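Local coordinates for protein lysyl-trna-dependent l-ysyl-phosphatidylgycerol synthase (Bacillus licheniformis, PDB 4V36) that probably transfers lysine from lysyl-tRNA to phosphatidylglycerol, a membrane lipid modification linked to bacterial resistance, at residues 37-42 against 183-188. Sequence-based numbering, arbitrary orientation.
Sequences LGDKRF and LGFFQE. With LYN (2,6-diamino-hexanoic acid amide), chain C.
One face of the Phe-185 ring carries Leu-37: methyl CD2 stands 3.9 Å from the ring centroid and only 16° off its normal, displaced slightly to the rim, which meets the criteria for a CH-pi contact. At the ring edge, near its plane, Asp-39 OD2 lies 4.1 Å from CE2 of Phe-185, and the carboxylate is turned 79° from the ring. The ring also makes a cation-pi contact with Arg-332. With CG of Leu-37 anti to its carbonyl carbon (chi1 -69°), the leucine end swings over the ring, where CD1 touches CE2 of Phe-185 and also approaches the backbone O of Leu-183 at 3.3 Å. Polar support across the contact is slight: Gln-187 NE2 gives Leu-37 O a weak, bent hydrogen bond of 3.3 Å. The Asp-39 carboxylate is better anchored, by a 2.6 Å salt bridge from Lys-40 NZ to Asp-39 OD1, on the syn side but tilted from the carboxylate plane, and by Phe-181 N, which bonds to OD2. Gly-184, which lines the lysine-amide pocket with Trp-172 and Asp-224, accepts at its O a 2.8 Å hydrogen bond from the ligand's amide nitrogen NT. The join is mainly apolar, linking the loop before strand 41-44 to the pocket-lining 183-188 loop.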
ATOM      1  N   LEU A  37       7.858  -8.291   3.747  1.00 26.11           N
ATOM      2  CA  LEU A  37       9.042  -7.440   3.707  1.00 18.65           C
ATOM      3  C   LEU A  37       9.984  -7.781   4.854  1.00 19.35           C
ATOM      4  O   LEU A  37      11.176  -7.483   4.803  1.00 30.48           O
ATOM      5  CB  LEU A  37       8.652  -5.962   3.765  1.00 18.80           C
ATOM      6  CG  LEU A  37       7.939  -5.388   2.539  1.00 21.54           C
ATOM      7  CD1 LEU A  37       7.538  -3.938   2.779  1.00 25.31           C
ATOM      8  CD2 LEU A  37       8.819  -5.506   1.304  1.00 18.67           C
ATOM      9  N   GLY A  38       9.435  -8.406   5.893  1.00 17.90           N
ATOM     10  CA  GLY A  38      10.216  -8.831   7.040  1.00 18.07           C
ATOM     11  C   GLY A  38      10.675  -7.692   7.930  1.00 29.24           C
ATOM     12  O   GLY A  38      11.634  -7.837   8.687  1.00 37.71           O
ATOM     13  N   ASP A  39       9.988  -6.558   7.843  1.00 19.08           N
ATOM     14  CA  ASP A  39      10.356  -5.386   8.630  1.00 26.65           C
ATOM     15  C   ASP A  39       9.291  -5.052   9.669  1.00 25.30           C
ATOM     16  O   ASP A  39       9.299  -3.969  10.256  1.00 25.02           O
ATOM     17  CB  ASP A  39      10.596  -4.182   7.715  1.00 26.41           C
ATOM     18  CG  ASP A  39       9.353  -3.772   6.948  1.00 29.57           C
ATOM     19  OD1 ASP A  39       8.441  -4.612   6.795  1.00 29.65           O
ATOM     20  OD2 ASP A  39       9.291  -2.610   6.493  1.00 25.21           O
ATOM     21  N   LYS A  40       8.373  -5.986   9.886  1.00 25.75           N
ATOM     22  CA  LYS A  40       7.324  -5.819  10.885  1.00 26.30           C
ATOM     23  C   LYS A  40       7.176  -7.079  11.728  1.00 25.90           C
ATOM     24  O   LYS A  40       7.284  -8.193  11.216  1.00 22.55           O
ATOM     25  CB  LYS A  40       5.992  -5.477  10.215  1.00 20.81           C
ATOM     26  CG  LYS A  40       5.933  -4.079   9.625  1.00 27.28           C
ATOM     27  CD  LYS A  40       4.674  -3.882   8.802  1.00 25.35           C
ATOM     28  CE  LYS A  40       4.695  -4.753   7.558  1.00 26.05           C
ATOM     29  NZ  LYS A  40       5.849  -4.423   6.677  1.00 22.57           N
ATOM     30  N   ARG A  41       6.936  -6.898  13.024  1.00 25.95           N
ATOM     31  CA  ARG A  41       6.702  -8.027  13.916  1.00 26.78           C
ATOM     32  C   ARG A  41       5.247  -8.470  13.833  1.00 26.33           C
ATOM     33  O   ARG A  41       4.369  -7.684  13.480  1.00 20.68           O
ATOM     34  CB  ARG A  41       7.070  -7.667  15.357  1.00 27.21           C
ATOM     35  CG  ARG A  41       8.538  -7.323  15.553  1.00 36.83           C
ATOM     36  CD  ARG A  41       8.879  -7.158  17.026  1.00 40.68           C
ATOM     37  NE  ARG A  41       8.656  -8.388  17.781  1.00 43.26           N
ATOM     38  CZ  ARG A  41       9.557  -9.355  17.918  1.00 46.47           C
ATOM     39  NH1 ARG A  41      10.748  -9.243  17.347  1.00 44.20           N
ATOM     40  NH2 ARG A  41       9.266 -10.440  18.625  1.00 50.89           N
ATOM     41  N   PHE A  42       4.997  -9.734  14.155  1.00 30.18           N
ATOM     42  CA  PHE A  42       3.652 -10.289  14.058  1.00 30.32           C
ATOM     43  C   PHE A  42       3.081 -10.631  15.428  1.00 37.11           C
ATOM     44  O   PHE A  42       3.808 -11.047  16.330  1.00 44.59           O
ATOM     45  CB  PHE A  42       3.650 -11.535  13.169  1.00 24.81           C
ATOM     46  CG  PHE A  42       4.006 -11.261  11.735  1.00 25.74           C
ATOM     47  CD1 PHE A  42       3.806 -10.005  11.184  1.00 32.42           C
ATOM     48  CD2 PHE A  42       4.538 -12.260  10.938  1.00 28.66           C
ATOM     49  CE1 PHE A  42       4.133  -9.752   9.867  1.00 24.86           C
ATOM     50  CE2 PHE A  42       4.867 -12.013   9.620  1.00 34.49           C
ATOM     51  CZ  PHE A  42       4.664 -10.756   9.084  1.00 24.88           C
ATOM     52  N   LEU A 183       5.146   0.923   2.837  1.00 21.27           N
ATOM     53  CA  LEU A 183       5.498   0.917   1.422  1.00 22.48           C
ATOM     54  C   LEU A 183       6.433  -0.245   1.125  1.00 26.51           C
ATOM     55  O   LEU A 183       7.167  -0.702   2.000  1.00 20.36           O
ATOM     56  CB  LEU A 183       6.153   2.240   1.016  1.00 17.98           C
ATOM     57  CG  LEU A 183       5.314   3.511   1.180  1.00 20.12           C
ATOM     58  CD1 LEU A 183       6.136   4.748   0.856  1.00 26.40           C
ATOM     59  CD2 LEU A 183       4.071   3.454   0.311  1.00 21.18           C
ATOM     60  N   GLY A 184       6.405  -0.725  -0.112  1.00 27.77           N
ATOM     61  CA  GLY A 184       7.276  -1.812  -0.508  1.00 20.70           C
ATOM     62  C   GLY A 184       8.617  -1.319  -1.006  1.00 23.60           C
ATOM     63  O   GLY A 184       8.778  -0.144  -1.339  1.00 21.33           O
ATOM     64  N   PHE A 185       9.588  -2.222  -1.044  1.00 17.69           N
ATOM     65  CA  PHE A 185      10.899  -1.914  -1.594  1.00 19.72           C
ATOM     66  C   PHE A 185      11.428  -3.116  -2.366  1.00 20.90           C
ATOM     67  O   PHE A 185      10.826  -4.190  -2.347  1.00 22.90           O
ATOM     68  CB  PHE A 185      11.876  -1.500  -0.488  1.00 19.08           C
ATOM     69  CG  PHE A 185      11.905  -2.433   0.692  1.00 19.04           C
ATOM     70  CD1 PHE A 185      12.721  -3.552   0.691  1.00 24.84           C
ATOM     71  CD2 PHE A 185      11.125  -2.179   1.810  1.00 23.18           C
ATOM     72  CE1 PHE A 185      12.753  -4.406   1.779  1.00 24.10           C
ATOM     73  CE2 PHE A 185      11.152  -3.029   2.900  1.00 20.46           C
ATOM     74  CZ  PHE A 185      11.967  -4.144   2.885  1.00 20.84           C
ATOM     75  N   PHE A 186      12.555  -2.931  -3.044  1.00 20.31           N
ATOM     76  CA  PHE A 186      13.122  -3.985  -3.874  1.00 22.55           C
ATOM     77  C   PHE A 186      13.829  -5.042  -3.030  1.00 24.52           C
ATOM     78  O   PHE A 186      15.024  -4.928  -2.753  1.00 20.82           O
ATOM     79  CB  PHE A 186      14.091  -3.391  -4.899  1.00 21.33           C
ATOM     80  CG  PHE A 186      14.365  -4.295  -6.068  1.00 18.86           C
ATOM     81  CD1 PHE A 186      15.290  -5.323  -5.967  1.00 11.43           C
ATOM     82  CD2 PHE A 186      13.701  -4.115  -7.270  1.00 15.92           C
ATOM     83  CE1 PHE A 186      15.543  -6.157  -7.041  1.00 19.08           C
ATOM     84  CE2 PHE A 186      13.952  -4.944  -8.349  1.00 15.91           C
ATOM     85  CZ  PHE A 186      14.874  -5.965  -8.234  1.00 22.47           C
ATOM     86  N   GLN A 187      13.083  -6.062  -2.618  1.00 25.07           N
ATOM     87  CA  GLN A 187      13.667  -7.222  -1.956  1.00 29.14           C
ATOM     88  C   GLN A 187      13.324  -8.483  -2.736  1.00 30.84           C
ATOM     89  O   GLN A 187      12.166  -8.719  -3.075  1.00 28.82           O
ATOM     90  CB  GLN A 187      13.178  -7.347  -0.513  1.00 31.15           C
ATOM     91  CG  GLN A 187      13.800  -8.521   0.228  1.00 33.83           C
ATOM     92  CD  GLN A 187      13.032  -8.905   1.472  1.00 35.31           C
ATOM     93  OE1 GLN A 187      12.093  -9.699   1.413  1.00 38.63           O
ATOM     94  NE2 GLN A 187      13.428  -8.347   2.610  1.00 40.40           N
ATOM     95  N   GLU A 188      14.341  -9.291  -3.011  1.00 27.25           N
ATOM     96  CA  GLU A 188      14.192 -10.474  -3.849  1.00 23.46           C
ATOM     97  C   GLU A 188      13.204 -11.488  -3.271  1.00 21.94           C
ATOM     98  O   GLU A 188      12.374 -12.024  -4.002  1.00 19.21           O
ATOM     99  CB  GLU A 188      15.559 -11.119  -4.066  1.00 35.51           C
ATOM    100  CG  GLU A 188      16.553 -10.178  -4.730  1.00 42.43           C
ATOM    101  CD  GLU A 188      17.981 -10.671  -4.645  1.00 57.69           C
ATOM    102  OE1 GLU A 188      18.209 -11.744  -4.047  1.00 66.07           O
ATOM    103  OE2 GLU A 188      18.876  -9.982  -5.178  1.00 61.69           O
TER
HETATM  104  N   LYN C1851       7.431   2.182  -6.077  1.00 32.88           N
HETATM  105  CA  LYN C1851       7.845   2.142  -4.686  1.00 49.64           C
HETATM  106  CB  LYN C1851       8.518   3.460  -4.315  1.00 49.51           C
HETATM  107  CG  LYN C1851       8.914   3.513  -2.844  1.00 46.60           C
HETATM  108  CD  LYN C1851      10.144   4.390  -2.637  1.00 38.01           C
HETATM  109  CE  LYN C1851       9.887   5.831  -3.059  1.00 43.85           C
HETATM  110  NZ  LYN C1851      11.125   6.635  -2.872  1.00 44.04           N
HETATM  111  C   LYN C1851       6.654   1.904  -3.804  1.00 55.67           C
HETATM  112  O   LYN C1851       5.610   2.497  -4.032  1.00 67.74           O
HETATM  113  NT  LYN C1851       6.761   1.039  -2.796  1.00 43.05           N